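Local coordinates for protein cysteine protease-like VirA (Shigella flexneri, PDB 3EB8) that is a secreted virulence effector that promotes bacterial entry into epithelial cells and spread within and between them, with its reported alpha-tubulin protease activity in dispute, at residues Ile321-Leu326 against Arg347-Ala352; Phe87-Val92 against Cys120-Pro125; Ile279-Val284 against Tyr300-Ser305; Phe23-Ser28 against Pro83-Asn88; Asn126-His131 against Ile242-Val247. All blocks are in the same frame, centred on the assembly; numbering follows the deposited sequence.

Interaction 1. Residues Ile321-Leu326 against Arg347-Ala352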
# COMPACT_ATOMS: atom_id res chain seq x y z
N ILE A 321 6.83 0.78 0.30
CA ILE A 321 6.69 0.85 -1.14
C ILE A 321 5.28 0.43 -1.43
O ILE A 321 4.91 -0.71 -1.16
CB ILE A 321 7.65 -0.12 -1.85
CG1 ILE A 321 9.09 0.17 -1.46
CG2 ILE A 321 7.48 -0.06 -3.34
CD1 ILE A 321 10.07 -0.75 -2.11
N GLU A 322 4.47 1.35 -1.94
CA GLU A 322 3.09 1.05 -2.23
C GLU A 322 2.81 1.05 -3.74
O GLU A 322 3.25 1.95 -4.46
CB GLU A 322 2.19 2.06 -1.54
CG GLU A 322 0.75 2.07 -2.02
CD GLU A 322 -0.08 3.06 -1.24
OE1 GLU A 322 0.50 3.84 -0.45
OE2 GLU A 322 -1.32 3.07 -1.38
N THR A 323 2.08 0.04 -4.20
CA THR A 323 1.59 0.01 -5.56
C THR A 323 0.07 -0.07 -5.55
O THR A 323 -0.51 -0.89 -4.85
CB THR A 323 2.08 -1.21 -6.30
OG1 THR A 323 3.48 -1.39 -6.04
CG2 THR A 323 1.84 -1.05 -7.81
N SER A 324 -0.55 0.81 -6.33
CA SER A 324 -1.99 0.82 -6.50
C SER A 324 -2.36 0.66 -7.98
O SER A 324 -1.65 1.13 -8.87
CB SER A 324 -2.55 2.14 -6.00
OG SER A 324 -2.09 3.17 -6.85
N TYR A 325 -3.50 0.01 -8.22
CA TYR A 325 -4.00 -0.26 -9.55
C TYR A 325 -5.46 -0.74 -9.52
O TYR A 325 -6.01 -1.10 -8.47
CB TYR A 325 -3.15 -1.34 -10.20
CG TYR A 325 -2.97 -2.55 -9.35
CD1 TYR A 325 -3.81 -3.64 -9.46
CD2 TYR A 325 -1.95 -2.61 -8.42
CE1 TYR A 325 -3.62 -4.75 -8.67
CE2 TYR A 325 -1.77 -3.71 -7.62
CZ TYR A 325 -2.59 -4.78 -7.74
OH TYR A 325 -2.37 -5.88 -6.94
N LEU A 326 -6.05 -0.76 -10.71
CA LEU A 326 -7.40 -1.24 -10.94
C LEU A 326 -7.36 -2.64 -11.55
O LEU A 326 -6.59 -2.91 -12.47
CB LEU A 326 -8.08 -0.32 -11.94
CG LEU A 326 -9.44 0.27 -11.62
CD1 LEU A 326 -9.35 1.13 -10.36
CD2 LEU A 326 -9.87 1.10 -12.81
N ARG A 347 0.02 0.72 -13.11
CA ARG A 347 0.33 0.67 -11.68
C ARG A 347 0.98 1.96 -11.26
O ARG A 347 1.86 2.46 -11.95
CB ARG A 347 1.28 -0.48 -11.33
CG ARG A 347 0.87 -1.84 -11.78
CD ARG A 347 2.01 -2.78 -11.58
NE ARG A 347 1.99 -3.80 -12.60
CZ ARG A 347 3.04 -4.54 -12.94
NH1 ARG A 347 4.20 -4.39 -12.32
NH2 ARG A 347 2.91 -5.44 -13.91
N GLN A 348 0.54 2.51 -10.14
CA GLN A 348 1.23 3.65 -9.57
C GLN A 348 2.04 3.24 -8.35
O GLN A 348 1.55 2.54 -7.44
CB GLN A 348 0.26 4.75 -9.20
CG GLN A 348 0.95 6.03 -8.81
CD GLN A 348 -0.06 7.10 -8.50
OE1 GLN A 348 -0.67 7.10 -7.42
NE2 GLN A 348 -0.26 8.03 -9.44
N VAL A 349 3.29 3.67 -8.34
CA VAL A 349 4.24 3.26 -7.33
C VAL A 349 4.67 4.48 -6.53
O VAL A 349 4.92 5.55 -7.10
CB VAL A 349 5.45 2.55 -7.98
CG1 VAL A 349 6.57 2.32 -6.98
CG2 VAL A 349 5.00 1.24 -8.59
N SER A 350 4.73 4.32 -5.21
CA SER A 350 5.10 5.42 -4.32
C SER A 350 5.97 4.90 -3.19
O SER A 350 5.91 3.72 -2.86
CB SER A 350 3.85 6.06 -3.75
OG SER A 350 3.12 5.11 -3.00
N PHE A 351 6.77 5.79 -2.59
CA PHE A 351 7.73 5.42 -1.55
C PHE A 351 7.60 6.30 -0.31
O PHE A 351 7.25 7.46 -0.40
CB PHE A 351 9.16 5.60 -2.05
CG PHE A 351 9.67 4.45 -2.84
CD1 PHE A 351 9.11 4.14 -4.07
CD2 PHE A 351 10.75 3.71 -2.39
CE1 PHE A 351 9.59 3.09 -4.82
CE2 PHE A 351 11.25 2.66 -3.14
CZ PHE A 351 10.67 2.35 -4.35
N ALA A 352 7.95 5.74 0.83
CA ALA A 352 8.23 6.54 2.00
C ALA A 352 9.22 5.82 2.90
O ALA A 352 9.28 4.59 2.94
CB ALA A 352 6.93 6.90 2.78
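I321-L326 and R347-A352 meet as antiparallel neighbours near the middle of VirA's large mixed sheet, with strand axes 4.8 Å apart. Two hydrogen-bonded pairs carry the ladder. E322 and S350 exchange N-to-O bonds of 2.9 Å each way, and S324 and Q348, two residues along, do the same. T323-V349 between them and I321-F351 beyond E322-S350 are non-hydrogen-bonded pairs, with side chains on the other face.

On that face I321 lies alongside F351, both pointing the same way. Its CG1 sits over the ring, 4.0 Å from the centroid of F351 and shifted toward the rim, a CH-pi contact. CG1 gets there because it is anti to the carbonyl carbon (chi1 -58°). Next in line, T323 CG2 packs against R347 CB at 3.6 Å, while the guanidinium leads off to the carbonyls of L240 and I342.

The opposite face is polar: E322 reaches S303, S324 reaches Q86, and S350 bonds to T121 and Q86. Strand 300-312 flanks 321-326, strand 121-123 flanks 348-352, and helix 245-265 packs Y251 onto I321 and F351 and V247 onto V349.

Interaction 2. Residues Phe87-Val92 against Cys120-Pro125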
# COMPACT_ATOMS: atom_id res chain seq x y z
N PHE A 87 0.90 10.78 -3.02
CA PHE A 87 0.99 12.15 -3.47
C PHE A 87 2.22 12.38 -4.33
O PHE A 87 3.25 11.71 -4.17
CB PHE A 87 1.03 13.13 -2.29
CG PHE A 87 -0.22 13.13 -1.47
CD1 PHE A 87 -0.35 12.30 -0.36
CD2 PHE A 87 -1.28 13.96 -1.80
CE1 PHE A 87 -1.51 12.31 0.39
CE2 PHE A 87 -2.45 13.97 -1.04
CZ PHE A 87 -2.56 13.14 0.05
N ASN A 88 2.12 13.33 -5.24
CA ASN A 88 3.29 13.74 -5.97
C ASN A 88 4.13 14.71 -5.14
O ASN A 88 3.98 15.92 -5.25
CB ASN A 88 2.92 14.35 -7.32
CG ASN A 88 3.98 14.11 -8.35
OD1 ASN A 88 4.71 15.03 -8.73
ND2 ASN A 88 4.11 12.86 -8.79
N LEU A 89 4.99 14.16 -4.29
CA LEU A 89 5.84 14.99 -3.43
C LEU A 89 7.19 15.28 -4.09
O LEU A 89 7.92 16.16 -3.65
CB LEU A 89 6.03 14.34 -2.06
CG LEU A 89 4.74 13.90 -1.38
CD1 LEU A 89 5.05 13.19 -0.09
CD2 LEU A 89 3.84 15.09 -1.14
N GLY A 90 7.51 14.52 -5.14
CA GLY A 90 8.75 14.71 -5.87
C GLY A 90 10.01 14.44 -5.07
O GLY A 90 11.09 14.89 -5.42
N LYS A 91 9.88 13.67 -4.00
CA LYS A 91 10.98 13.41 -3.11
C LYS A 91 10.51 12.40 -2.08
O LYS A 91 9.42 12.54 -1.53
CB LYS A 91 11.40 14.70 -2.40
CG LYS A 91 12.43 14.51 -1.30
CD LYS A 91 12.71 15.82 -0.59
CE LYS A 91 13.51 15.61 0.68
NZ LYS A 91 13.54 16.86 1.52
N VAL A 92 11.33 11.38 -1.83
CA VAL A 92 10.99 10.38 -0.84
C VAL A 92 11.29 10.94 0.54
O VAL A 92 12.45 11.22 0.86
CB VAL A 92 11.78 9.10 -1.06
CG1 VAL A 92 11.42 8.03 -0.02
CG2 VAL A 92 11.56 8.60 -2.50
N CYS A 120 1.41 8.75 4.27
CA CYS A 120 1.30 9.02 2.84
C CYS A 120 2.62 8.65 2.20
O CYS A 120 3.59 8.42 2.90
CB CYS A 120 0.99 10.50 2.60
SG CYS A 120 2.34 11.67 3.03
N THR A 121 2.66 8.60 0.87
CA THR A 121 3.90 8.28 0.17
C THR A 121 4.05 9.20 -1.04
O THR A 121 3.10 9.90 -1.40
CB THR A 121 3.91 6.83 -0.30
OG1 THR A 121 2.68 6.56 -0.98
CG2 THR A 121 4.04 5.87 0.90
N SER A 122 5.23 9.21 -1.66
CA SER A 122 5.51 10.07 -2.81
C SER A 122 5.61 9.28 -4.12
O SER A 122 6.37 8.31 -4.21
CB SER A 122 6.80 10.87 -2.59
OG SER A 122 7.11 11.69 -3.70
N ILE A 123 4.86 9.70 -5.12
CA ILE A 123 4.79 8.99 -6.38
C ILE A 123 6.11 9.11 -7.15
O ILE A 123 6.65 10.21 -7.28
CB ILE A 123 3.63 9.52 -7.24
CG1 ILE A 123 2.30 9.20 -6.57
CG2 ILE A 123 3.67 8.96 -8.66
CD1 ILE A 123 1.15 10.06 -7.06
N ILE A 124 6.62 7.98 -7.62
CA ILE A 124 7.76 7.93 -8.52
C ILE A 124 7.23 8.06 -9.94
O ILE A 124 6.49 7.19 -10.41
CB ILE A 124 8.51 6.59 -8.39
CG1 ILE A 124 8.86 6.31 -6.92
CG2 ILE A 124 9.74 6.57 -9.25
CD1 ILE A 124 9.50 7.50 -6.22
N PRO A 125 7.56 9.15 -10.64
CA PRO A 125 7.04 9.34 -12.00
C PRO A 125 7.46 8.22 -12.95
O PRO A 125 8.64 7.89 -13.05
CB PRO A 125 7.67 10.67 -12.44
CG PRO A 125 7.99 11.38 -11.17
CD PRO A 125 8.37 10.30 -10.19
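The F87 ring presents its edge to 120-125: C120 CB comes up near the ring plane, 3.7 Å from F87 CD1, and T121 O also lies at the edge. C120 SG stands off obliquely, 5.5 Å from the centroid of the F87 ring, a loose sulfur-aromatic contact. F36 and A37 of strand 35-41 also pack against this ring. The second flat group is the amide of N88, whose side chain crosses that of I123 at about a right angle and brings its ND2 against I123 CB.

Next to these groups runs a short piece of parallel sheet, with F87 bridged to S122. F87 N donates to T121 O at 2.9 Å, and I123 N donates to F87 O at 2.7 Å. The strand then gives out. N88 is the centre of an inverse gamma turn, and the chain curls round S122. With its OG anti to the backbone N (chi1 178°), that serine points into the curl. There S122 OG accepts weakly from L89 N (3.3 Å) and donates weakly to K91 O (3.3 Å). L89 CB lies 3.6 Å from S122 CB. V92 CG2 touches I124 CD1, and the valine also packs on I250 and I254 of helix 245-265.

Two firm backbone bonds thus fix the start of the loop, while beyond them one hydroxyl, acting as both acceptor and donor through long bonds, serves the turning backbone where strand pairing has ended.

Interaction 3. Residues Ile279-Val284 against Tyr300-Ser305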
# COMPACT_ATOMS: atom_id res chain seq x y z
N ILE A 279 -2.54 -4.83 2.34
CA ILE A 279 -3.34 -4.86 1.12
C ILE A 279 -4.75 -4.34 1.36
O ILE A 279 -5.50 -4.90 2.14
CB ILE A 279 -3.38 -6.30 0.57
CG1 ILE A 279 -1.98 -6.70 0.11
CG2 ILE A 279 -4.40 -6.41 -0.58
CD1 ILE A 279 -1.77 -8.20 -0.01
N LYS A 280 -5.09 -3.25 0.70
CA LYS A 280 -6.44 -2.71 0.77
C LYS A 280 -7.12 -2.85 -0.59
O LYS A 280 -6.56 -2.44 -1.60
CB LYS A 280 -6.44 -1.26 1.23
CG LYS A 280 -6.01 -1.09 2.69
CD LYS A 280 -6.91 -0.11 3.43
CE LYS A 280 -6.82 -0.31 4.95
NZ LYS A 280 -7.86 0.43 5.73
N ILE A 281 -8.31 -3.45 -0.60
CA ILE A 281 -9.05 -3.69 -1.82
C ILE A 281 -10.43 -3.09 -1.66
O ILE A 281 -11.07 -3.29 -0.63
CB ILE A 281 -9.19 -5.21 -2.14
CG1 ILE A 281 -7.82 -5.86 -2.30
CG2 ILE A 281 -10.00 -5.42 -3.41
CD1 ILE A 281 -7.81 -7.35 -2.22
N ASN A 282 -10.86 -2.35 -2.69
CA ASN A 282 -12.19 -1.77 -2.76
C ASN A 282 -12.84 -2.04 -4.11
O ASN A 282 -12.15 -2.16 -5.12
CB ASN A 282 -12.11 -0.27 -2.50
CG ASN A 282 -11.69 0.05 -1.08
OD1 ASN A 282 -12.46 -0.12 -0.14
ND2 ASN A 282 -10.45 0.50 -0.91
N ALA A 283 -14.16 -2.16 -4.13
CA ALA A 283 -14.88 -2.36 -5.36
C ALA A 283 -15.00 -0.99 -6.01
O ALA A 283 -14.97 0.00 -5.30
CB ALA A 283 -16.24 -2.94 -5.08
N VAL A 284 -15.08 -0.92 -7.33
CA VAL A 284 -15.24 0.38 -7.98
C VAL A 284 -16.71 0.78 -8.00
O VAL A 284 -17.08 1.93 -7.66
CB VAL A 284 -14.69 0.37 -9.42
CG1 VAL A 284 -15.16 1.63 -10.21
CG2 VAL A 284 -13.17 0.28 -9.41
N TYR A 300 -12.17 -3.76 -9.18
CA TYR A 300 -11.48 -3.58 -7.89
C TYR A 300 -10.32 -2.60 -7.93
O TYR A 300 -9.54 -2.56 -8.88
CB TYR A 300 -11.05 -4.93 -7.30
CG TYR A 300 -12.23 -5.85 -7.07
CD1 TYR A 300 -12.56 -6.85 -8.00
CD2 TYR A 300 -13.04 -5.70 -5.95
CE1 TYR A 300 -13.65 -7.67 -7.81
CE2 TYR A 300 -14.13 -6.52 -5.75
CZ TYR A 300 -14.43 -7.51 -6.68
OH TYR A 300 -15.52 -8.32 -6.48
N GLU A 301 -10.23 -1.78 -6.90
CA GLU A 301 -9.04 -0.97 -6.69
C GLU A 301 -8.18 -1.68 -5.65
O GLU A 301 -8.66 -2.03 -4.56
CB GLU A 301 -9.43 0.44 -6.21
CG GLU A 301 -10.44 1.10 -7.14
CD GLU A 301 -11.13 2.33 -6.54
OE1 GLU A 301 -11.56 3.20 -7.34
OE2 GLU A 301 -11.25 2.42 -5.30
N VAL A 302 -6.93 -1.90 -5.99
CA VAL A 302 -5.99 -2.52 -5.06
C VAL A 302 -4.92 -1.52 -4.63
O VAL A 302 -4.39 -0.76 -5.45
CB VAL A 302 -5.31 -3.73 -5.70
CG1 VAL A 302 -4.30 -4.35 -4.76
CG2 VAL A 302 -6.35 -4.73 -6.16
N SER A 303 -4.62 -1.52 -3.33
CA SER A 303 -3.43 -0.87 -2.83
C SER A 303 -2.60 -1.93 -2.12
O SER A 303 -3.03 -2.47 -1.09
CB SER A 303 -3.79 0.22 -1.84
OG SER A 303 -2.64 0.56 -1.07
N SER A 304 -1.43 -2.24 -2.67
CA SER A 304 -0.55 -3.27 -2.11
C SER A 304 0.76 -2.65 -1.64
O SER A 304 1.60 -2.25 -2.44
CB SER A 304 -0.27 -4.35 -3.15
OG SER A 304 0.46 -5.44 -2.61
N SER A 305 0.94 -2.58 -0.33
CA SER A 305 2.17 -2.00 0.21
C SER A 305 3.08 -3.06 0.75
O SER A 305 2.67 -3.92 1.54
CB SER A 305 1.84 -0.99 1.29
OG SER A 305 1.08 0.05 0.73
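Y300 and I281 cross obliquely on one face of the antiparallel pair 279-284 and 300-305, with I281 CG2 4.0 Å from Y300 CD2. The phenol ring leans across toward the neighbouring strand rather than standing straight off the sheet: with chi1 at -60° its CG sits beside the backbone N, which carries Y300 CD2 to within 3.9 Å of A283 CA and places N282 O at the ring edge. I281 and A283 therefore both border the tyrosine obliquely. Further along the same face I281 CG1 meets V302 CG2 at 4.3 Å, and I279 CG1 lies against S304 OG.

Just past the end of strand 279-283, V284 crosses E301 at about a right angle. The extended glutamate is approached through its aliphatic part, V284 CG2 lying 3.6 Å from E301 CG.

K280 and S303, and N282 and E301, form the hydrogen-bonded pairs, each joined by reciprocal backbone bonds; E301 N to N282 O is the shortest at 2.6 Å. Strand 157-160 pairs with the far edge of 279-283, and strand 315-327 with that of 300-305.

The two faces differ in character. Helix 226-234 packs on the largely apolar Y300 face, setting F228 edge-to-face with the tyrosine, whose OH bonds to D225, and S304 OG is satisfied by A235 O. The face with K280, N282, E301 and S303 is the more polar, and there K280 makes a cation-pi contact with Y159.

Interaction 4. Residues Phe23-Ser28 against Pro83-Asn88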
# COMPACT_ATOMS: atom_id res chain seq x y z
N PHE A 23 -8.04 15.29 2.40
CA PHE A 23 -7.05 15.66 1.41
C PHE A 23 -6.83 14.54 0.40
O PHE A 23 -6.64 13.38 0.77
CB PHE A 23 -5.72 16.08 2.07
CG PHE A 23 -5.73 17.49 2.59
CD1 PHE A 23 -6.15 17.76 3.88
CD2 PHE A 23 -5.34 18.55 1.78
CE1 PHE A 23 -6.19 19.06 4.36
CE2 PHE A 23 -5.36 19.86 2.25
CZ PHE A 23 -5.78 20.12 3.54
N SER A 24 -6.88 14.90 -0.88
CA SER A 24 -6.69 13.93 -1.95
C SER A 24 -5.66 14.44 -2.93
O SER A 24 -5.52 15.65 -3.10
CB SER A 24 -8.02 13.70 -2.68
OG SER A 24 -9.08 13.52 -1.75
N PRO A 25 -4.93 13.53 -3.58
CA PRO A 25 -3.95 13.91 -4.60
C PRO A 25 -4.62 14.73 -5.68
O PRO A 25 -5.77 14.45 -6.04
CB PRO A 25 -3.50 12.57 -5.18
CG PRO A 25 -3.84 11.57 -4.16
CD PRO A 25 -5.05 12.07 -3.45
N SER A 26 -3.93 15.74 -6.19
CA SER A 26 -4.49 16.53 -7.27
C SER A 26 -3.99 16.02 -8.63
O SER A 26 -2.83 16.24 -8.99
CB SER A 26 -4.16 18.00 -7.06
OG SER A 26 -4.80 18.45 -5.88
N LEU A 27 -4.84 15.32 -9.36
CA LEU A 27 -4.48 14.80 -10.67
C LEU A 27 -5.14 15.71 -11.69
O LEU A 27 -4.66 15.88 -12.81
CB LEU A 27 -5.01 13.38 -10.85
CG LEU A 27 -4.88 12.46 -9.64
CD1 LEU A 27 -5.68 11.17 -9.87
CD2 LEU A 27 -3.42 12.15 -9.32
N SER A 28 -6.26 16.29 -11.25
CA SER A 28 -7.00 17.30 -11.98
C SER A 28 -6.09 18.06 -12.93
O SER A 28 -4.93 18.32 -12.61
CB SER A 28 -7.63 18.26 -10.96
OG SER A 28 -7.56 17.74 -9.62
N PRO A 83 -3.22 11.72 4.93
CA PRO A 83 -3.66 10.32 4.95
C PRO A 83 -2.72 9.42 4.13
O PRO A 83 -1.94 9.92 3.31
CB PRO A 83 -5.05 10.37 4.28
CG PRO A 83 -5.32 11.82 4.00
CD PRO A 83 -4.02 12.57 4.04
N PRO A 84 -2.80 8.10 4.34
CA PRO A 84 -2.01 7.12 3.58
C PRO A 84 -2.44 7.09 2.11
O PRO A 84 -3.09 6.15 1.68
CB PRO A 84 -2.39 5.79 4.24
CG PRO A 84 -3.81 6.04 4.74
CD PRO A 84 -3.70 7.43 5.30
N LYS A 85 -2.07 8.12 1.36
CA LYS A 85 -2.37 8.19 -0.07
C LYS A 85 -1.09 8.48 -0.83
O LYS A 85 -0.09 8.88 -0.24
CB LYS A 85 -3.42 9.26 -0.36
CG LYS A 85 -4.71 9.04 0.38
CD LYS A 85 -5.74 10.09 0.05
CE LYS A 85 -7.03 9.80 0.78
NZ LYS A 85 -7.99 10.94 0.73
N GLN A 86 -1.13 8.26 -2.13
CA GLN A 86 0.03 8.52 -2.96
C GLN A 86 -0.01 9.95 -3.50
O GLN A 86 -0.85 10.29 -4.32
CB GLN A 86 0.10 7.49 -4.10
CG GLN A 86 0.09 6.04 -3.63
CD GLN A 86 0.11 5.05 -4.79
OE1 GLN A 86 -0.80 5.03 -5.63
NE2 GLN A 86 1.17 4.26 -4.87
N PHE A 87 0.90 10.78 -3.02
CA PHE A 87 0.99 12.15 -3.47
C PHE A 87 2.22 12.38 -4.33
O PHE A 87 3.25 11.71 -4.17
CB PHE A 87 1.03 13.13 -2.29
CG PHE A 87 -0.22 13.13 -1.47
CD1 PHE A 87 -0.35 12.30 -0.36
CD2 PHE A 87 -1.28 13.96 -1.80
CE1 PHE A 87 -1.51 12.31 0.39
CE2 PHE A 87 -2.45 13.97 -1.04
CZ PHE A 87 -2.56 13.14 0.05
N ASN A 88 2.12 13.33 -5.24
CA ASN A 88 3.29 13.74 -5.97
C ASN A 88 4.13 14.71 -5.14
O ASN A 88 3.98 15.92 -5.25
CB ASN A 88 2.92 14.35 -7.32
CG ASN A 88 3.98 14.11 -8.35
OD1 ASN A 88 4.71 15.03 -8.73
ND2 ASN A 88 4.11 12.86 -8.79
O HOH W 1 -8.58 10.32 -1.95
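K85 sends its ammonium group to a backbone carbonyl: NZ donates to F23 O at 2.8 Å, coming from 39° above the carbonyl plane rather than onto a lone pair. The lysine chain is fully extended beyond CG, and this length lets it span the gap between the two segments. NZ has further acceptors in D21 O, just upstream, and in a water 2.8 Å from K85 NZ that also makes a weak bond to S24 OG. Three oxygens, from F23, D21 and the water, thus surround the ammonium group and would probably share its charge.

P25 packs beside the lysine chain and crosses it at about a right angle. Its CG lies 3.3 Å from Q86 O and over one face of the F87 ring, while P25 CD is 4.0 Å from F87 CE2. At the rim of that ring sit F23 O, near its plane, and P83 O, in plane.

Two sheets come together at this point. Strand 24-25 is an outermost strand of the five-stranded antiparallel sheet, and strand 86-87 belongs to the mixed sheet, but no backbone hydrogen bond passes between the two segments; the contact between them rests on lysine, proline and phenylalanine.

The approach to the second strand is tightly bent. P84 is the centre of an inverse gamma turn, closed by K85 N to P83 O at 2.7 Å. Q86 sends its amide into the mixed sheet, where NE2 bonds to the carbonyl of Q348.

Interaction 5. Residues Asn126-His131 against Ile242-Val247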
# COMPACT_ATOMS: atom_id res chain seq x y z
N ASN A 126 6.47 7.64 -13.63
CA ASN A 126 6.68 6.51 -14.53
C ASN A 126 6.37 6.87 -15.98
O ASN A 126 5.37 6.39 -16.53
CB ASN A 126 5.80 5.32 -14.12
CG ASN A 126 6.35 4.57 -12.91
OD1 ASN A 126 7.55 4.61 -12.64
ND2 ASN A 126 5.46 3.88 -12.19
N ASP A 127 7.21 7.69 -16.58
CA ASP A 127 7.06 8.06 -17.99
C ASP A 127 7.71 6.99 -18.84
O ASP A 127 7.23 6.65 -19.93
CB ASP A 127 7.74 9.40 -18.26
CG ASP A 127 7.90 10.23 -17.02
OD1 ASP A 127 6.95 10.28 -16.21
OD2 ASP A 127 8.98 10.83 -16.83
N ASP A 128 8.82 6.46 -18.34
CA ASP A 128 9.54 5.40 -19.01
C ASP A 128 9.16 4.06 -18.39
O ASP A 128 10.03 3.35 -17.87
CB ASP A 128 11.04 5.63 -18.90
CG ASP A 128 11.45 6.11 -17.51
OD1 ASP A 128 11.93 7.26 -17.40
OD2 ASP A 128 11.29 5.34 -16.53
N TYR A 129 7.88 3.72 -18.45
CA TYR A 129 7.38 2.48 -17.87
C TYR A 129 7.74 1.30 -18.76
O TYR A 129 7.83 1.43 -19.97
CB TYR A 129 5.87 2.54 -17.65
CG TYR A 129 5.12 2.83 -18.91
CD1 TYR A 129 4.78 1.80 -19.79
CD2 TYR A 129 4.77 4.13 -19.25
CE1 TYR A 129 4.09 2.07 -20.98
CE2 TYR A 129 4.09 4.41 -20.43
CZ TYR A 129 3.76 3.37 -21.29
OH TYR A 129 3.08 3.64 -22.45
N PHE A 130 7.96 0.15 -18.13
CA PHE A 130 8.26 -1.08 -18.85
C PHE A 130 7.04 -1.61 -19.57
O PHE A 130 5.91 -1.39 -19.13
CB PHE A 130 8.77 -2.15 -17.88
CG PHE A 130 10.04 -1.79 -17.19
CD1 PHE A 130 11.08 -1.18 -17.88
CD2 PHE A 130 10.21 -2.08 -15.84
CE1 PHE A 130 12.27 -0.85 -17.23
CE2 PHE A 130 11.40 -1.76 -15.19
CZ PHE A 130 12.43 -1.15 -15.88
N HIS A 131 7.26 -2.32 -20.67
CA HIS A 131 6.17 -3.01 -21.36
C HIS A 131 5.83 -4.30 -20.65
O HIS A 131 6.66 -4.85 -19.91
CB HIS A 131 6.56 -3.32 -22.80
CG HIS A 131 6.81 -2.10 -23.63
ND1 HIS A 131 8.01 -1.87 -24.28
CD2 HIS A 131 6.01 -1.04 -23.92
CE1 HIS A 131 7.93 -0.72 -24.93
NE2 HIS A 131 6.73 -0.20 -24.73
N ILE A 242 8.18 -3.06 -9.71
CA ILE A 242 9.23 -2.65 -10.64
C ILE A 242 8.59 -2.23 -11.95
O ILE A 242 8.38 -3.06 -12.82
CB ILE A 242 10.26 -3.77 -10.88
CG1 ILE A 242 10.74 -4.34 -9.55
CG2 ILE A 242 11.45 -3.23 -11.65
CD1 ILE A 242 11.45 -3.34 -8.70
N THR A 243 8.25 -0.95 -12.10
CA THR A 243 7.49 -0.51 -13.26
C THR A 243 8.30 0.36 -14.20
O THR A 243 7.81 0.72 -15.27
CB THR A 243 6.20 0.25 -12.86
OG1 THR A 243 6.53 1.39 -12.07
CG2 THR A 243 5.26 -0.66 -12.08
N SER A 244 9.51 0.73 -13.81
CA SER A 244 10.30 1.62 -14.64
C SER A 244 11.73 1.76 -14.16
O SER A 244 12.05 1.43 -13.02
CB SER A 244 9.66 3.01 -14.68
OG SER A 244 9.83 3.66 -13.43
N SER A 245 12.58 2.28 -15.04
CA SER A 245 13.95 2.63 -14.71
C SER A 245 13.97 3.61 -13.54
O SER A 245 14.87 3.56 -12.70
CB SER A 245 14.63 3.25 -15.93
OG SER A 245 14.25 2.56 -17.10
N SER A 246 12.97 4.50 -13.50
CA SER A 246 12.88 5.53 -12.47
C SER A 246 12.67 4.92 -11.09
O SER A 246 13.27 5.36 -10.12
CB SER A 246 11.76 6.52 -12.78
OG SER A 246 11.88 6.98 -14.11
N VAL A 247 11.80 3.92 -11.02
CA VAL A 247 11.58 3.20 -9.77
C VAL A 247 12.85 2.43 -9.40
O VAL A 247 13.29 2.44 -8.24
CB VAL A 247 10.41 2.21 -9.89
CG1 VAL A 247 10.41 1.22 -8.73
CG2 VAL A 247 9.08 2.95 -9.93
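F130 lays its side chain along the backbone that runs from T243 into helix 245-265. CB and CG pass beside T243 O, and that oxygen accepts from F130 N at 2.9 Å. Farther out the ring skims the peptide chain: CD2 meets T243 C, F130 CE2 comes within 3.4 Å of S244 N and touches I242 CG2, and F130 CZ lies 3.5 Å from S244 C. CE1, on the other side, approaches the start of S245. S244 CA sits over one face, 3.7 Å from the F130 centroid and 18° off the normal, a CH-pi contact, while I242 O lies in plane at the edge.

Upstream, the loop at N126-D128 reaches the same helix end. S244 OG donates to N126 OD1 at 2.6 Å, from above the amide's carbonyl plane. D128 OD2 accepts from S246 OG at 3.0 Å on its syn lone pair; a carboxylate here would probably be stabilised by the helix N terminus.

S244 is the N-cap: S244 OG also accepts from V247 N at 3.1 Å. The serine hydroxyl thus closes the helix end and donates its own hydrogen bond to N126 OD1, a classic N-cap whose capping residue is itself held by a loop. The helix end, though not the loop, lies in the region assigned to tubulin binding.

Interactions 1, 2 and 3 belong to the same mixed sheet, interaction 4 ties it to the smaller antiparallel sheet, and interaction 5 lies at the periphery, on a helix end. Interaction 1 is the buried centre, next door to interaction 3 through strands 300-312 and 315-327 and to interaction 2 through strands 348-356 and 121-123; interactions 2 to 5 are only partly buried. Interactions 2 and 4 share F87 and N88. Chemistry follows position: regular backbone ladders in 1 and 3, one parallel bridge and a weakly bonded serine in 2, a lysine on a carbonyl in 4, serine hydroxyl bonds and a phenylalanine laid on backbone in 5. V247 packs on I124 and V349, touching 2 and 1.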